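Local coordinates for pullulanase (PDB 2YOC), which hydrolyses alpha-1,6-glucosidic linkages in pullulan and related branched dextrins, and is a membrane-binding enzyme associated with type 2 secretion, at residues L104-V115 against D126-R137; L25-A34 against D150-F160. All coordinates share one frame; numbering follows the deposited sequence.

Contact 1. Residues L104-V115 against D126-R137; sequences LNKESGCINVIV and DLRVAFGDFTDR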
loop_
_atom_site.group_PDB
_atom_site.type_symbol
_atom_site.label_atom_id
_atom_site.label_comp_id
_atom_site.label_asym_id
_atom_site.label_seq_id
_atom_site.Cartn_x
_atom_site.Cartn_y
_atom_site.Cartn_z
ATOM N N LEU B 104 -22.410 -33.930 52.662
ATOM C CA LEU B 104 -23.134 -34.597 51.588
ATOM C C LEU B 104 -24.634 -34.711 51.790
ATOM O O LEU B 104 -25.138 -34.590 52.908
ATOM C CB LEU B 104 -22.538 -35.978 51.333
ATOM C CG LEU B 104 -21.455 -36.016 50.294
ATOM C CD1 LEU B 104 -20.270 -36.720 50.797
ATOM C CD2 LEU B 104 -21.885 -36.688 49.098
ATOM N N ASN B 105 -25.344 -34.921 50.677
ATOM C CA ASN B 105 -26.783 -35.137 50.588
ATOM C C ASN B 105 -26.995 -36.672 50.590
ATOM O O ASN B 105 -27.747 -37.200 51.415
ATOM C CB ASN B 105 -27.322 -34.401 49.329
ATOM C CG ASN B 105 -28.413 -35.020 48.463
ATOM O OD1 ASN B 105 -28.803 -36.191 48.576
ATOM N ND2 ASN B 105 -28.889 -34.231 47.511
ATOM N N LYS B 106 -26.275 -37.375 49.695
ATOM C CA LYS B 106 -26.297 -38.833 49.540
ATOM C C LYS B 106 -24.871 -39.426 49.502
ATOM O O LYS B 106 -23.979 -38.849 48.867
ATOM C CB LYS B 106 -27.123 -39.267 48.298
ATOM C CG LYS B 106 -26.672 -38.675 46.961
ATOM C CD LYS B 106 -27.432 -39.256 45.779
ATOM C CE LYS B 106 -26.920 -38.754 44.444
ATOM N NZ LYS B 106 -27.155 -37.290 44.271
ATOM N N GLU B 107 -24.673 -40.597 50.166
ATOM C CA GLU B 107 -23.392 -41.325 50.207
ATOM C C GLU B 107 -23.045 -41.991 48.851
ATOM O O GLU B 107 -21.927 -42.490 48.680
ATOM C CB GLU B 107 -23.376 -42.354 51.355
ATOM C CG GLU B 107 -23.146 -41.770 52.742
ATOM C CD GLU B 107 -22.738 -42.773 53.806
ATOM O OE1 GLU B 107 -23.312 -43.886 53.830
ATOM O OE2 GLU B 107 -21.834 -42.454 54.611
ATOM N N SER B 108 -24.017 -41.994 47.902
ATOM C CA SER B 108 -23.912 -42.523 46.537
ATOM C C SER B 108 -23.670 -41.369 45.526
ATOM O O SER B 108 -23.815 -40.197 45.876
ATOM C CB SER B 108 -25.182 -43.293 46.185
ATOM O OG SER B 108 -25.214 -43.658 44.816
ATOM N N GLY B 109 -23.279 -41.712 44.301
ATOM C CA GLY B 109 -23.039 -40.737 43.244
ATOM C C GLY B 109 -21.652 -40.132 43.227
ATOM O O GLY B 109 -20.660 -40.844 43.409
ATOM N N CYS B 110 -21.579 -38.809 42.970
ATOM C CA CYS B 110 -20.327 -38.048 42.864
ATOM C C CYS B 110 -20.489 -36.556 43.207
ATOM O O CYS B 110 -21.617 -36.075 43.347
ATOM C CB CYS B 110 -19.688 -38.242 41.489
ATOM S SG CYS B 110 -20.719 -37.691 40.104
ATOM N N ILE B 111 -19.359 -35.824 43.312
ATOM C CA ILE B 111 -19.309 -34.390 43.630
ATOM C C ILE B 111 -18.350 -33.628 42.691
ATOM O O ILE B 111 -17.354 -34.206 42.241
ATOM C CB ILE B 111 -18.938 -34.166 45.121
ATOM C CG1 ILE B 111 -17.651 -34.946 45.507
ATOM C CG2 ILE B 111 -20.117 -34.532 46.029
ATOM C CD1 ILE B 111 -16.898 -34.491 46.785
ATOM N N ASN B 112 -18.647 -32.331 42.405
ATOM C CA ASN B 112 -17.804 -31.461 41.557
ATOM C C ASN B 112 -16.923 -30.553 42.430
ATOM O O ASN B 112 -17.437 -29.645 43.093
ATOM C CB ASN B 112 -18.641 -30.590 40.603
ATOM C CG ASN B 112 -19.536 -31.327 39.651
ATOM O OD1 ASN B 112 -19.087 -31.926 38.665
ATOM N ND2 ASN B 112 -20.833 -31.215 39.884
ATOM N N VAL B 113 -15.604 -30.799 42.422
ATOM C CA VAL B 113 -14.638 -30.017 43.199
ATOM C C VAL B 113 -13.663 -29.264 42.281
ATOM O O VAL B 113 -13.062 -29.852 41.381
ATOM C CB VAL B 113 -13.853 -30.875 44.230
ATOM C CG1 VAL B 113 -13.212 -29.997 45.305
ATOM C CG2 VAL B 113 -14.731 -31.949 44.858
ATOM N N ILE B 114 -13.509 -27.961 42.526
ATOM C CA ILE B 114 -12.527 -27.130 41.844
ATOM C C ILE B 114 -11.670 -26.603 42.968
ATOM O O ILE B 114 -12.135 -25.824 43.804
ATOM C CB ILE B 114 -13.100 -26.013 40.926
ATOM C CG1 ILE B 114 -13.869 -26.618 39.728
ATOM C CG2 ILE B 114 -11.963 -25.104 40.432
ATOM C CD1 ILE B 114 -14.901 -25.717 39.097
ATOM N N VAL B 115 -10.448 -27.107 43.034
ATOM C CA VAL B 115 -9.483 -26.733 44.056
ATOM C C VAL B 115 -8.823 -25.399 43.648
ATOM O O VAL B 115 -8.324 -25.281 42.529
ATOM C CB VAL B 115 -8.493 -27.903 44.285
ATOM C CG1 VAL B 115 -7.331 -27.490 45.183
ATOM C CG2 VAL B 115 -9.216 -29.124 44.855
ATOM N N ASP B 126 -11.570 -30.045 36.014
ATOM C CA ASP B 126 -12.651 -30.026 36.993
ATOM C C ASP B 126 -12.723 -31.450 37.557
ATOM O O ASP B 126 -12.939 -32.408 36.802
ATOM C CB ASP B 126 -13.993 -29.642 36.338
ATOM C CG ASP B 126 -14.034 -28.322 35.595
ATOM O OD1 ASP B 126 -13.054 -27.552 35.689
ATOM O OD2 ASP B 126 -15.052 -28.057 34.921
ATOM N N LEU B 127 -12.471 -31.599 38.860
ATOM C CA LEU B 127 -12.493 -32.909 39.496
ATOM C C LEU B 127 -13.918 -33.419 39.654
ATOM O O LEU B 127 -14.848 -32.632 39.864
ATOM C CB LEU B 127 -11.805 -32.879 40.869
ATOM C CG LEU B 127 -10.367 -32.377 40.930
ATOM C CD1 LEU B 127 -9.999 -31.960 42.354
ATOM C CD2 LEU B 127 -9.391 -33.418 40.397
ATOM N N ARG B 128 -14.081 -34.740 39.534
ATOM C CA ARG B 128 -15.349 -35.428 39.723
ATOM C C ARG B 128 -15.036 -36.631 40.598
ATOM O O ARG B 128 -14.418 -37.591 40.131
ATOM C CB ARG B 128 -16.000 -35.804 38.381
ATOM C CG ARG B 128 -16.821 -34.668 37.764
ATOM C CD ARG B 128 -17.552 -35.107 36.503
ATOM N NE ARG B 128 -18.470 -34.080 35.994
ATOM C CZ ARG B 128 -19.087 -34.134 34.812
ATOM N NH1 ARG B 128 -18.889 -35.165 33.997
ATOM N NH2 ARG B 128 -19.902 -33.157 34.435
ATOM N N VAL B 129 -15.366 -36.524 41.902
ATOM C CA VAL B 129 -15.086 -37.558 42.904
ATOM C C VAL B 129 -16.199 -38.620 42.938
ATOM O O VAL B 129 -17.223 -38.414 43.589
ATOM C CB VAL B 129 -14.772 -36.961 44.312
ATOM C CG1 VAL B 129 -14.431 -38.054 45.329
ATOM C CG2 VAL B 129 -13.656 -35.925 44.244
ATOM N N ALA B 130 -15.982 -39.759 42.252
ATOM C CA ALA B 130 -16.934 -40.863 42.208
ATOM C C ALA B 130 -16.768 -41.737 43.443
ATOM O O ALA B 130 -15.757 -42.426 43.578
ATOM C CB ALA B 130 -16.731 -41.682 40.941
ATOM N N PHE B 131 -17.763 -41.701 44.354
ATOM C CA PHE B 131 -17.781 -42.461 45.618
ATOM C C PHE B 131 -17.835 -43.993 45.437
ATOM O O PHE B 131 -17.641 -44.736 46.405
ATOM C CB PHE B 131 -18.892 -41.958 46.554
ATOM C CG PHE B 131 -18.921 -40.465 46.803
ATOM C CD1 PHE B 131 -17.854 -39.823 47.425
ATOM C CD2 PHE B 131 -20.027 -39.706 46.439
ATOM C CE1 PHE B 131 -17.891 -38.452 47.683
ATOM C CE2 PHE B 131 -20.056 -38.329 46.678
ATOM C CZ PHE B 131 -18.992 -37.715 47.311
ATOM N N GLY B 132 -18.087 -44.427 44.200
ATOM C CA GLY B 132 -18.100 -45.822 43.779
ATOM C C GLY B 132 -16.737 -46.253 43.263
ATOM O O GLY B 132 -16.575 -47.392 42.822
ATOM N N ASP B 133 -15.753 -45.322 43.298
ATOM C CA ASP B 133 -14.356 -45.526 42.905
ATOM C C ASP B 133 -13.447 -45.426 44.152
ATOM O O ASP B 133 -12.390 -46.060 44.191
ATOM C CB ASP B 133 -13.916 -44.502 41.827
ATOM C CG ASP B 133 -14.479 -44.669 40.415
ATOM O OD1 ASP B 133 -15.190 -45.675 40.164
ATOM O OD2 ASP B 133 -14.190 -43.805 39.556
ATOM N N PHE B 134 -13.873 -44.620 45.164
ATOM C CA PHE B 134 -13.185 -44.380 46.441
ATOM C C PHE B 134 -14.187 -44.637 47.566
ATOM O O PHE B 134 -14.881 -43.714 48.011
ATOM C CB PHE B 134 -12.609 -42.944 46.507
ATOM C CG PHE B 134 -11.621 -42.617 45.415
ATOM C CD1 PHE B 134 -12.056 -42.177 44.172
ATOM C CD2 PHE B 134 -10.254 -42.765 45.624
ATOM C CE1 PHE B 134 -11.146 -41.919 43.147
ATOM C CE2 PHE B 134 -9.341 -42.482 44.606
ATOM C CZ PHE B 134 -9.794 -42.077 43.370
ATOM N N THR B 135 -14.291 -45.918 47.978
ATOM C CA THR B 135 -15.219 -46.397 49.003
ATOM C C THR B 135 -15.180 -45.659 50.329
ATOM O O THR B 135 -16.236 -45.452 50.932
ATOM C CB THR B 135 -15.204 -47.930 49.122
ATOM O OG1 THR B 135 -13.890 -48.417 49.398
ATOM C CG2 THR B 135 -15.737 -48.596 47.878
ATOM N N ASP B 136 -13.975 -45.222 50.754
ATOM C CA ASP B 136 -13.693 -44.520 52.015
ATOM C C ASP B 136 -14.143 -43.045 52.094
ATOM O O ASP B 136 -14.296 -42.507 53.201
ATOM C CB ASP B 136 -12.200 -44.659 52.391
ATOM C CG ASP B 136 -11.204 -44.534 51.254
ATOM O OD1 ASP B 136 -11.255 -43.524 50.522
ATOM O OD2 ASP B 136 -10.359 -45.432 51.110
ATOM N N ARG B 137 -14.331 -42.396 50.917
ATOM C CA ARG B 137 -14.702 -40.984 50.753
ATOM C C ARG B 137 -13.602 -40.019 51.215
ATOM O O ARG B 137 -13.739 -38.802 51.069
ATOM C CB ARG B 137 -16.109 -40.661 51.278
ATOM C CG ARG B 137 -17.187 -41.087 50.281
ATOM C CD ARG B 137 -18.316 -41.920 50.861
ATOM N NE ARG B 137 -18.874 -41.310 52.064
ATOM C CZ ARG B 137 -19.787 -40.347 52.065
ATOM N NH1 ARG B 137 -20.278 -39.886 50.924
ATOM N NH2 ARG B 137 -20.226 -39.847 53.203
#

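Contact 2. Residues L25-A34 against D150-F160; sequences LPDVAVPGEA and DSRADAFRAAF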
loop_
_atom_site.group_PDB
_atom_site.type_symbol
_atom_site.label_atom_id
_atom_site.label_comp_id
_atom_site.label_asym_id
_atom_site.label_seq_id
_atom_site.Cartn_x
_atom_site.Cartn_y
_atom_site.Cartn_z
ATOM N N LEU B 25 14.149 -39.498 48.548
ATOM C CA LEU B 25 12.994 -38.626 48.782
ATOM C C LEU B 25 13.269 -37.653 49.960
ATOM O O LEU B 25 14.141 -37.976 50.765
ATOM C CB LEU B 25 11.783 -39.528 49.101
ATOM C CG LEU B 25 10.766 -39.779 47.977
ATOM C CD1 LEU B 25 11.346 -40.605 46.875
ATOM C CD2 LEU B 25 9.546 -40.486 48.498
ATOM N N PRO B 26 12.571 -36.489 50.129
ATOM C CA PRO B 26 12.847 -35.622 51.302
ATOM C C PRO B 26 12.642 -36.314 52.652
ATOM O O PRO B 26 11.767 -37.172 52.735
ATOM C CB PRO B 26 11.867 -34.448 51.123
ATOM C CG PRO B 26 10.783 -34.965 50.258
ATOM C CD PRO B 26 11.499 -35.909 49.304
ATOM N N ASP B 27 13.480 -36.004 53.682
ATOM C CA ASP B 27 13.367 -36.636 55.016
ATOM C C ASP B 27 12.126 -36.165 55.779
ATOM O O ASP B 27 12.196 -35.363 56.706
ATOM C CB ASP B 27 14.663 -36.548 55.850
ATOM C CG ASP B 27 14.706 -37.460 57.082
ATOM O OD1 ASP B 27 13.887 -38.416 57.157
ATOM O OD2 ASP B 27 15.589 -37.252 57.942
ATOM N N VAL B 28 10.983 -36.667 55.341
ATOM C CA VAL B 28 9.646 -36.385 55.847
ATOM C C VAL B 28 8.937 -37.739 55.820
ATOM O O VAL B 28 8.972 -38.410 54.786
ATOM C CB VAL B 28 8.926 -35.353 54.918
ATOM C CG1 VAL B 28 7.407 -35.333 55.176
ATOM C CG2 VAL B 28 9.537 -33.947 55.035
ATOM N N ALA B 29 8.318 -38.156 56.924
ATOM C CA ALA B 29 7.617 -39.438 56.958
ATOM C C ALA B 29 6.394 -39.414 56.009
ATOM O O ALA B 29 5.872 -38.333 55.702
ATOM C CB ALA B 29 7.182 -39.757 58.378
ATOM N N VAL B 30 5.973 -40.591 55.505
ATOM C CA VAL B 30 4.814 -40.641 54.617
ATOM C C VAL B 30 3.529 -40.349 55.412
ATOM O O VAL B 30 3.345 -40.915 56.492
ATOM C CB VAL B 30 4.728 -41.880 53.684
ATOM C CG1 VAL B 30 5.973 -42.012 52.819
ATOM C CG2 VAL B 30 4.464 -43.171 54.451
ATOM N N PRO B 31 2.679 -39.419 54.936
ATOM C CA PRO B 31 1.461 -39.067 55.690
ATOM C C PRO B 31 0.388 -40.145 55.773
ATOM O O PRO B 31 0.277 -40.996 54.884
ATOM C CB PRO B 31 0.943 -37.843 54.957
ATOM C CG PRO B 31 1.455 -37.996 53.574
ATOM C CD PRO B 31 2.794 -38.638 53.694
ATOM N N GLY B 32 -0.421 -40.052 56.828
ATOM C CA GLY B 32 -1.484 -41.010 57.106
ATOM C C GLY B 32 -2.885 -40.459 57.261
ATOM O O GLY B 32 -3.574 -40.797 58.230
ATOM N N GLU B 33 -3.334 -39.651 56.277
ATOM C CA GLU B 33 -4.676 -39.054 56.180
ATOM C C GLU B 33 -4.990 -37.941 57.164
ATOM O O GLU B 33 -5.484 -36.894 56.748
ATOM C CB GLU B 33 -5.816 -40.108 56.175
ATOM C CG GLU B 33 -5.707 -41.228 55.147
ATOM C CD GLU B 33 -5.229 -40.843 53.760
ATOM O OE1 GLU B 33 -6.059 -40.400 52.933
ATOM O OE2 GLU B 33 -4.012 -40.980 53.507
ATOM N N ALA B 34 -4.746 -38.170 58.463
ATOM C CA ALA B 34 -5.046 -37.249 59.568
ATOM C C ALA B 34 -6.557 -37.119 59.858
ATOM O O ALA B 34 -6.929 -36.969 61.025
ATOM C CB ALA B 34 -4.405 -35.878 59.350
ATOM N N ASP B 150 -6.453 -42.275 46.774
ATOM C CA ASP B 150 -7.229 -42.784 47.908
ATOM C C ASP B 150 -6.559 -42.405 49.229
ATOM O O ASP B 150 -7.224 -42.311 50.269
ATOM C CB ASP B 150 -7.450 -44.308 47.810
ATOM C CG ASP B 150 -6.188 -45.141 47.667
ATOM O OD1 ASP B 150 -5.428 -44.911 46.690
ATOM O OD2 ASP B 150 -5.979 -46.058 48.508
ATOM N N SER B 151 -5.243 -42.182 49.179
ATOM C CA SER B 151 -4.481 -41.829 50.356
ATOM C C SER B 151 -3.566 -40.639 50.148
ATOM O O SER B 151 -3.197 -40.311 49.018
ATOM C CB SER B 151 -3.708 -43.035 50.890
ATOM O OG SER B 151 -2.419 -43.172 50.315
ATOM N N ARG B 152 -3.197 -40.004 51.259
ATOM C CA ARG B 152 -2.262 -38.901 51.317
ATOM C C ARG B 152 -0.881 -39.474 50.966
ATOM O O ARG B 152 -0.074 -38.792 50.333
ATOM C CB ARG B 152 -2.262 -38.324 52.730
ATOM C CG ARG B 152 -2.206 -36.817 52.758
ATOM C CD ARG B 152 -3.265 -36.321 53.695
ATOM N NE ARG B 152 -2.804 -35.269 54.599
ATOM C CZ ARG B 152 -2.348 -35.487 55.829
ATOM N NH1 ARG B 152 -2.245 -36.724 56.300
ATOM N NH2 ARG B 152 -1.978 -34.474 56.590
ATOM N N ALA B 153 -0.644 -40.758 51.341
ATOM C CA ALA B 153 0.579 -41.520 51.075
ATOM C C ALA B 153 0.790 -41.680 49.559
ATOM O O ALA B 153 1.811 -41.216 49.026
ATOM C CB ALA B 153 0.500 -42.887 51.752
ATOM N N ASP B 154 -0.223 -42.269 48.872
ATOM C CA ASP B 154 -0.272 -42.498 47.425
ATOM C C ASP B 154 -0.013 -41.198 46.663
ATOM O O ASP B 154 0.706 -41.207 45.658
ATOM C CB ASP B 154 -1.627 -43.112 47.021
ATOM C CG ASP B 154 -1.823 -44.569 47.414
ATOM O OD1 ASP B 154 -1.445 -44.938 48.552
ATOM O OD2 ASP B 154 -2.404 -45.328 46.606
ATOM N N ALA B 155 -0.554 -40.077 47.184
ATOM C CA ALA B 155 -0.360 -38.744 46.634
ATOM C C ALA B 155 1.083 -38.276 46.863
ATOM O O ALA B 155 1.739 -37.864 45.913
ATOM C CB ALA B 155 -1.334 -37.772 47.270
ATOM N N PHE B 156 1.582 -38.362 48.111
ATOM C CA PHE B 156 2.942 -37.959 48.489
ATOM C C PHE B 156 3.999 -38.672 47.612
ATOM O O PHE B 156 4.901 -38.012 47.058
ATOM C CB PHE B 156 3.150 -38.190 50.002
ATOM C CG PHE B 156 4.537 -37.959 50.542
ATOM C CD1 PHE B 156 5.447 -39.004 50.616
ATOM C CD2 PHE B 156 4.905 -36.727 51.061
ATOM C CE1 PHE B 156 6.726 -38.801 51.132
ATOM C CE2 PHE B 156 6.182 -36.528 51.587
ATOM C CZ PHE B 156 7.094 -37.553 51.582
ATOM N N ARG B 157 3.846 -40.015 47.456
ATOM C CA ARG B 157 4.731 -40.852 46.630
ATOM C C ARG B 157 4.744 -40.319 45.173
ATOM O O ARG B 157 5.815 -40.144 44.577
ATOM C CB ARG B 157 4.281 -42.327 46.685
ATOM C CG ARG B 157 4.547 -43.042 48.012
ATOM C CD ARG B 157 3.877 -44.407 48.000
ATOM N NE ARG B 157 3.804 -45.030 49.324
ATOM C CZ ARG B 157 2.702 -45.575 49.842
ATOM N NH1 ARG B 157 1.562 -45.559 49.159
ATOM N NH2 ARG B 157 2.730 -46.139 51.044
ATOM N N ALA B 158 3.541 -40.004 44.649
ATOM C CA ALA B 158 3.323 -39.446 43.324
ATOM C C ALA B 158 3.930 -38.060 43.218
ATOM O O ALA B 158 4.491 -37.720 42.187
ATOM C CB ALA B 158 1.847 -39.371 43.042
ATOM N N ALA B 159 3.844 -37.267 44.284
ATOM C CA ALA B 159 4.408 -35.926 44.325
ATOM C C ALA B 159 5.935 -35.960 44.257
ATOM O O ALA B 159 6.544 -35.161 43.546
ATOM C CB ALA B 159 3.952 -35.214 45.581
ATOM N N PHE B 160 6.553 -36.918 44.949
ATOM C CA PHE B 160 8.015 -37.036 44.950
ATOM C C PHE B 160 8.477 -38.187 44.057
ATOM O O PHE B 160 9.275 -39.030 44.461
ATOM C CB PHE B 160 8.528 -37.109 46.405
ATOM C CG PHE B 160 8.174 -35.846 47.161
ATOM C CD1 PHE B 160 8.883 -34.672 46.952
ATOM C CD2 PHE B 160 7.081 -35.809 48.026
ATOM C CE1 PHE B 160 8.537 -33.497 47.629
ATOM C CE2 PHE B 160 6.713 -34.620 48.664
ATOM C CZ PHE B 160 7.451 -33.478 48.476
#

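Contact 1. Residues L104-V115 against D126-R137
Phe131 meets Leu104 and Ile111 with the outer end of its ring: Leu104 CD2 lies 3.4 Å from Phe131 CE2, and Ile111 CG1 lies 3.6 Å from Phe131 CZ. The Ile111 side chain crosses Phe131 at about a right angle; with CG1 between the backbone N and the carbonyl carbon (chi1 52°) and CG2 beside the N, both branches reach CZ. One ring face carries Arg137 NH1, 4.1 Å above the plane over the ring centre. The same guanidinium receives Glu107 CG over one face, and Glu107 OE2 sits 3.4 Å from Arg137 NH2. Glu107 OE2 lies well out of the guanidinium plane, so no N-H points at it and the salt bridge rests on charge; the carboxylate and guanidinium planes are 75° apart.

Behind these groups is an antiparallel beta hairpin of strands 110-117 and 127-130, within the pullulanase-associated domain. Val113 and Leu127 form a hydrogen-bonded pair, Val113 N reaching Leu127 O at 3.2 Å and Leu127 N reaching Val113 O at 3.1 Å. At the far end Phe131 N bonds Gly109 O at 3.2 Å, which holds the Phe131 backbone against Gly109. Ile111, Val113, Leu127 and Val129 share one face; Val129 touches Ile44 of strand 41-46, consistent with the core of a beta sandwich. On the other face, Asn112 OD1 takes a weak bond from Arg128 NE (3.5 Å), while Asn112 ND2 is held by Trp68 O and Asn70 OD1. Cys110 is disulfide-bonded to Cys73, and Asp126 OD2 is hydrogen-bonded to Thr119 of the second subunit.

Contact 2. Residues L25-A34 against D150-F160
Arg152 runs past Pro31 and Glu33, its chain bent at chi2 and chi3. Its CB lies 3.3 Å from Glu33 OE2 and beside Pro31 CG, and its CG stays along the same proline ring; CD then comes within 3.8 Å of Glu33 O, also the neighbour of NE. At the tip, Pro31 CB covers one guanidinium face, nearest NH1, and Glu33 O lies over the opposite one, 3.2 Å above the plane, too poorly angled to NH1 for a bond. NH1 and Glu33 N, 3.1 Å apart, are both donors and do not bond. NH2 comes near Ala34 CB and salt-bridges Asp94.

Glu33 turns its carboxylate to the start of helix 152-159: Arg152 N donates to Glu33 OE2 at 2.6 Å, nearly straight (170°) on the syn lone pair, one residue beyond the N-cap Ser151. Pro31 CD makes a CH-pi contact with Phe156 (4.1 Å to the ring centroid) and Pro26 CG one with Phe160 (3.9 Å to its centroid, 16° off the normal). Val30 CG1 packs against Phe156 CE1, and Leu25 CG against Phe160 CB.

Prolines over aromatic faces thus hold an irregular segment on the helix, while the Glu33 charge probably interacts favourably with the helix dipole.

In the fold
The centres of contact 1 and contact 2 are about 21 Å apart, yet their edges meet: Phe134 CE2 of contact 1 packs 3.6 Å from Asp150 N of contact 2. Strand 138-141, which follows the 126-137 segment, connects them more broadly, with Val141 touching Val115 and Leu127 and Ser140 touching Glu33, Arg152 and Ala155. Strand 41-46 serves similarly, with Ala42 touching Leu104 and Phe131 and a weak bond from His45 to Glu33 O. In chain order, contact 1 falls between the two segments of contact 2. Their centres lie about 38 Å and 45 Å from the chain centre, and neither contact contributes a ligand to the calcium sites.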